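Local coordinates for hypothetical protein Atu2327 (Agrobacterium tumefaciens, PDB 2O8I) that probably decarboxylates 2-oxo-4-hydroxy-4-carboxy-5-ureidoimidazoline (OHCU) to (S)-allantoin in the breakdown of uric acid, at residues V8-G13 with S160-G165; F115-K120 with D132-N137. All blocks are in the same frame, centred on the assembly; numbering follows the deposited sequence.

Interaction 1: V8-G13 with S160-G165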
# COMPACT_ATOMS: atom_id res chain seq x y z
N VAL A 8 16.58 -7.76 -1.13
CA VAL A 8 15.25 -8.09 -1.56
C VAL A 8 14.29 -7.53 -0.55
O VAL A 8 13.17 -7.17 -0.89
CB VAL A 8 15.09 -9.62 -1.71
CG1 VAL A 8 13.62 -10.03 -1.84
CG2 VAL A 8 15.93 -10.10 -2.93
N ALA A 9 14.74 -7.36 0.68
CA ALA A 9 13.84 -6.94 1.69
C ALA A 9 13.41 -5.47 1.71
O ALA A 9 12.24 -5.21 1.49
CB ALA A 9 14.33 -7.35 3.06
N ARG A 10 14.25 -4.46 1.87
CA ARG A 10 14.78 -3.55 0.91
C ARG A 10 14.03 -3.04 -0.30
O ARG A 10 13.38 -2.00 -0.21
CB ARG A 10 16.26 -3.42 0.83
CG ARG A 10 16.65 -2.05 1.24
CD ARG A 10 17.32 -2.11 2.49
NE ARG A 10 18.75 -1.81 2.43
CZ ARG A 10 19.38 -0.61 2.26
NH1 ARG A 10 18.75 0.52 1.93
NH2 ARG A 10 20.71 -0.59 2.38
N PHE A 11 14.15 -3.76 -1.41
CA PHE A 11 13.74 -3.22 -2.67
C PHE A 11 12.72 -4.17 -3.30
O PHE A 11 12.22 -3.92 -4.39
CB PHE A 11 14.93 -3.00 -3.59
CG PHE A 11 16.05 -2.16 -2.97
CD1 PHE A 11 15.84 -0.84 -2.59
CD2 PHE A 11 17.32 -2.70 -2.81
CE1 PHE A 11 16.89 -0.07 -2.03
CE2 PHE A 11 18.37 -1.95 -2.25
CZ PHE A 11 18.16 -0.63 -1.87
N GLY A 12 12.39 -5.26 -2.60
CA GLY A 12 11.33 -6.16 -3.04
C GLY A 12 9.96 -5.53 -3.30
O GLY A 12 9.25 -6.00 -4.18
N GLY A 13 9.61 -4.48 -2.53
CA GLY A 13 8.33 -3.80 -2.64
C GLY A 13 8.30 -2.62 -3.60
O GLY A 13 7.26 -1.98 -3.77
N SER A 160 12.62 8.55 -2.27
CA SER A 160 12.36 8.88 -0.86
C SER A 160 13.27 8.10 0.10
O SER A 160 13.51 8.54 1.22
CB SER A 160 10.88 8.69 -0.48
OG SER A 160 10.49 7.32 -0.62
N MSE A 161 13.78 6.96 -0.36
CA MSE A 161 14.57 6.07 0.45
C MSE A 161 16.08 6.23 0.31
O MSE A 161 16.81 5.69 1.11
CB MSE A 161 14.33 4.66 -0.00
CG MSE A 161 13.11 3.98 0.46
SE MSE A 161 12.99 2.41 -0.77
CE MSE A 161 11.41 2.88 -1.80
N LEU A 162 16.54 6.91 -0.74
CA LEU A 162 17.95 6.84 -1.13
C LEU A 162 18.43 8.21 -1.59
O LEU A 162 17.62 9.00 -2.01
CB LEU A 162 18.10 5.82 -2.27
CG LEU A 162 17.99 4.32 -1.94
CD1 LEU A 162 18.18 3.44 -3.12
CD2 LEU A 162 18.95 3.90 -0.86
N PRO A 163 19.74 8.49 -1.54
CA PRO A 163 20.11 9.75 -2.20
C PRO A 163 19.93 9.54 -3.70
O PRO A 163 19.95 8.39 -4.17
CB PRO A 163 21.60 9.93 -1.85
CG PRO A 163 21.95 8.87 -0.86
CD PRO A 163 20.92 7.77 -1.03
N GLU A 164 19.74 10.62 -4.45
CA GLU A 164 19.33 10.47 -5.85
C GLU A 164 20.43 9.99 -6.80
O GLU A 164 20.18 9.10 -7.61
CB GLU A 164 18.66 11.74 -6.37
CG GLU A 164 17.17 11.83 -5.97
CD GLU A 164 16.51 13.08 -6.53
OE1 GLU A 164 17.16 13.71 -7.41
OE2 GLU A 164 15.36 13.42 -6.08
N GLY A 165 21.63 10.57 -6.70
CA GLY A 165 22.76 10.15 -7.53
C GLY A 165 23.18 11.12 -8.62
O GLY A 165 22.34 11.57 -9.41
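F11 CE1 meets L162 CD1 at 3.9 Å, and this apolar touch is the closest approach between segment 8-13 and the tail that leaves helix 139-161. It joins the two chain ends of an all-helical fold of the OHCU decarboxylase family. The backbones stay well apart, with R10 CA and M161 CA, the nearest pair, 9.6 Å from each other, so side chains have to bridge the gap. F11 and L162 do so by reaching from opposite directions. Both turn CG anti to their own carbonyl carbon, and L162 then runs straight on, CD1 trans to CA (chi2 -179°), which carries that methyl out to the ring. The methyl stands oblique to the ring, neither squarely over a face nor at an edge.

The second group of contacts is looser and involves R10. Its NH1 lies 4.4 Å from L162 CD2, again at a slant to the guanidinium plane. The two methyls of L162 therefore divide their partners, one serving the phenyl ring and the other the guanidinium. On the backbone side, R10 O is 4.5 Å from the SE atom of selenomethionine M161, whose CB is directed at segment 8-13. No hydrogen bond crosses the contact, and 131 Å² is buried in all, which marks a modest van der Waals junction.

V40 of helix 37-50 touches both F11 and L162, while backbone bonds of P163 with A37 and E164 with K38 fasten the tail nearby. In the second subunit, A98 packs on R10 and H97 on M161. Within segment 8-13, CG of R10 lies over the phenyl ring, 3.7 Å above the plane of F11 and over its centre.

Interaction 2: F115-K120 with D132-N137; sequences FIIAVK and DTRIDN
One face of the R134 guanidinium carries the F115 ring, and its edge carries the carbonyl of I116: CE1 of F115 stands 3.4 Å above the guanidinium plane, over its centre, whereas I116 O lies at the rim almost in that plane. The ring and guanidinium planes are 43° apart, so F115 leans on the cation with one corner and does not form a flat stack. CE1 is that corner, 3.5 Å from R134 CZ. In this all-helical fold of the OHCU decarboxylase family, the arrangement is an arginine from the last turn of helix 124-135 clamping an extended loop by its main chain.

The grip is end-on and two-pronged, with both terminal nitrogens directed at a single acceptor. R134 NH1 donates to I116 O at 2.9 Å with an N-H...O angle of 149°, and R134 NH2 donates to I116 O at 3.0 Å along a more bent path. Two bonds to one buried oxygen, with CE1 of the phenyl ring over one face, probably limit rotation of the guanidinium. The arginine chain points CB at the loop and bends at chi3 (50°), which turns its planar head to face the carbonyl edge-first.

Further fixing comes from helix 139-161, where E142 OE1 makes a salt bridge with R134 NE. This carboxylate probably balances the buried charge and fixes the NE side of the group. Y107 of helix 94-111 meets F115 edge-to-face, so this ring is itself held from a third helix.

I117 completes the contact from the next position in the loop. Its CB is directed at helix 124-135, where it approaches the guanidinium obliquely, 4.0 Å from R134 NH1. Just behind the arginine, N137 N bonds back to R134 O at 3.1 Å.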
# COMPACT_ATOMS: atom_id res chain seq x y z
N PHE A 115 -6.03 1.39 -12.45
CA PHE A 115 -5.59 2.64 -13.03
C PHE A 115 -4.34 3.06 -12.27
O PHE A 115 -4.37 3.31 -11.06
CB PHE A 115 -6.69 3.67 -12.90
CG PHE A 115 -6.33 5.01 -13.46
CD1 PHE A 115 -6.07 5.17 -14.81
CD2 PHE A 115 -6.26 6.13 -12.61
CE1 PHE A 115 -5.72 6.41 -15.34
CE2 PHE A 115 -5.94 7.40 -13.13
CZ PHE A 115 -5.64 7.54 -14.50
N ILE A 116 -3.22 3.09 -12.97
CA ILE A 116 -1.95 3.33 -12.33
C ILE A 116 -1.43 4.69 -12.82
O ILE A 116 -1.36 4.99 -14.04
CB ILE A 116 -0.97 2.25 -12.72
CG1 ILE A 116 -1.42 0.90 -12.16
CG2 ILE A 116 0.46 2.60 -12.25
CD1 ILE A 116 -0.67 -0.30 -12.82
N ILE A 117 -1.08 5.54 -11.85
CA ILE A 117 -0.63 6.86 -12.19
C ILE A 117 0.29 7.41 -11.10
O ILE A 117 -0.03 7.33 -9.93
CB ILE A 117 -1.85 7.81 -12.48
CG1 ILE A 117 -1.34 9.12 -13.10
CG2 ILE A 117 -2.79 7.98 -11.26
CD1 ILE A 117 -2.44 10.10 -13.37
N ALA A 118 1.46 7.92 -11.50
CA ALA A 118 2.33 8.65 -10.58
C ALA A 118 1.63 9.97 -10.25
O ALA A 118 1.13 10.67 -11.13
CB ALA A 118 3.65 8.93 -11.21
N VAL A 119 1.63 10.30 -8.97
CA VAL A 119 0.72 11.28 -8.44
C VAL A 119 1.45 12.47 -7.78
O VAL A 119 0.82 13.49 -7.46
CB VAL A 119 -0.22 10.50 -7.48
CG1 VAL A 119 -0.37 11.16 -6.12
CG2 VAL A 119 -1.52 10.12 -8.16
N LYS A 120 2.77 12.36 -7.59
CA LYS A 120 3.56 13.46 -7.03
C LYS A 120 3.28 14.75 -7.81
O LYS A 120 3.38 14.77 -9.03
CB LYS A 120 5.08 13.16 -6.97
CG LYS A 120 5.93 14.36 -6.54
CD LYS A 120 7.27 14.07 -5.78
CE LYS A 120 7.13 13.19 -4.50
NZ LYS A 120 6.08 13.66 -3.52
N ASP A 132 -9.79 10.48 -18.10
CA ASP A 132 -10.51 10.87 -19.32
C ASP A 132 -9.83 10.51 -20.67
O ASP A 132 -10.44 9.91 -21.55
CB ASP A 132 -10.57 12.38 -19.24
CG ASP A 132 -11.91 12.92 -19.46
OD1 ASP A 132 -12.79 12.70 -18.57
OD2 ASP A 132 -12.04 13.60 -20.51
N THR A 133 -8.57 10.92 -20.81
CA THR A 133 -7.75 10.56 -21.93
C THR A 133 -7.57 9.03 -21.99
O THR A 133 -7.80 8.41 -23.03
CB THR A 133 -6.33 11.21 -21.76
OG1 THR A 133 -6.42 12.62 -21.91
CG2 THR A 133 -5.28 10.65 -22.74
N ARG A 134 -7.16 8.43 -20.87
CA ARG A 134 -6.67 7.04 -20.91
C ARG A 134 -7.73 5.95 -21.06
O ARG A 134 -7.44 4.90 -21.65
CB ARG A 134 -5.76 6.75 -19.72
CG ARG A 134 -4.47 7.53 -19.79
CD ARG A 134 -3.64 7.40 -18.52
NE ARG A 134 -3.46 6.01 -18.10
CZ ARG A 134 -2.79 5.65 -17.02
NH1 ARG A 134 -2.21 6.57 -16.27
NH2 ARG A 134 -2.68 4.37 -16.68
N ILE A 135 -8.95 6.18 -20.55
CA ILE A 135 -10.02 5.20 -20.67
C ILE A 135 -10.31 4.95 -22.15
O ILE A 135 -10.73 3.87 -22.53
CB ILE A 135 -11.31 5.59 -19.89
CG1 ILE A 135 -12.31 4.42 -19.81
CG2 ILE A 135 -12.02 6.80 -20.53
CD1 ILE A 135 -12.07 3.38 -18.68
N ASP A 136 -10.04 5.94 -22.99
CA ASP A 136 -10.31 5.84 -24.43
C ASP A 136 -9.19 5.20 -25.26
O ASP A 136 -9.33 5.08 -26.48
CB ASP A 136 -10.66 7.21 -25.00
CG ASP A 136 -12.08 7.66 -24.64
OD1 ASP A 136 -12.95 6.80 -24.31
OD2 ASP A 136 -12.32 8.89 -24.69
N ASN A 137 -8.09 4.81 -24.63
CA ASN A 137 -7.04 4.14 -25.37
C ASN A 137 -7.35 2.66 -25.59
O ASN A 137 -8.31 2.14 -25.02
CB ASN A 137 -5.69 4.30 -24.67
CG ASN A 137 -5.22 5.75 -24.61
OD1 ASN A 137 -4.33 6.07 -23.83
ND2 ASN A 137 -5.83 6.63 -25.42

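From the N terminus, the chain leaves helix 4-11 at residues 8-13 and its C-terminal end comes back to them, so interaction 1 closes a loop of 146 intervening residues, 93 of them helical. Interaction 2 is nested inside it and closes a short one: the chain passes 115-120, enters helix 124-135 and comes back at 132-137 after 11 residues. Helix 139-161 then follows and runs on to segment 160-165. The two contacts lie on opposite sides of the chain's centre, with centres 25 Å apart and no touch between them. One joins the termini, the other a loop to its following helix; both reach the second subunit.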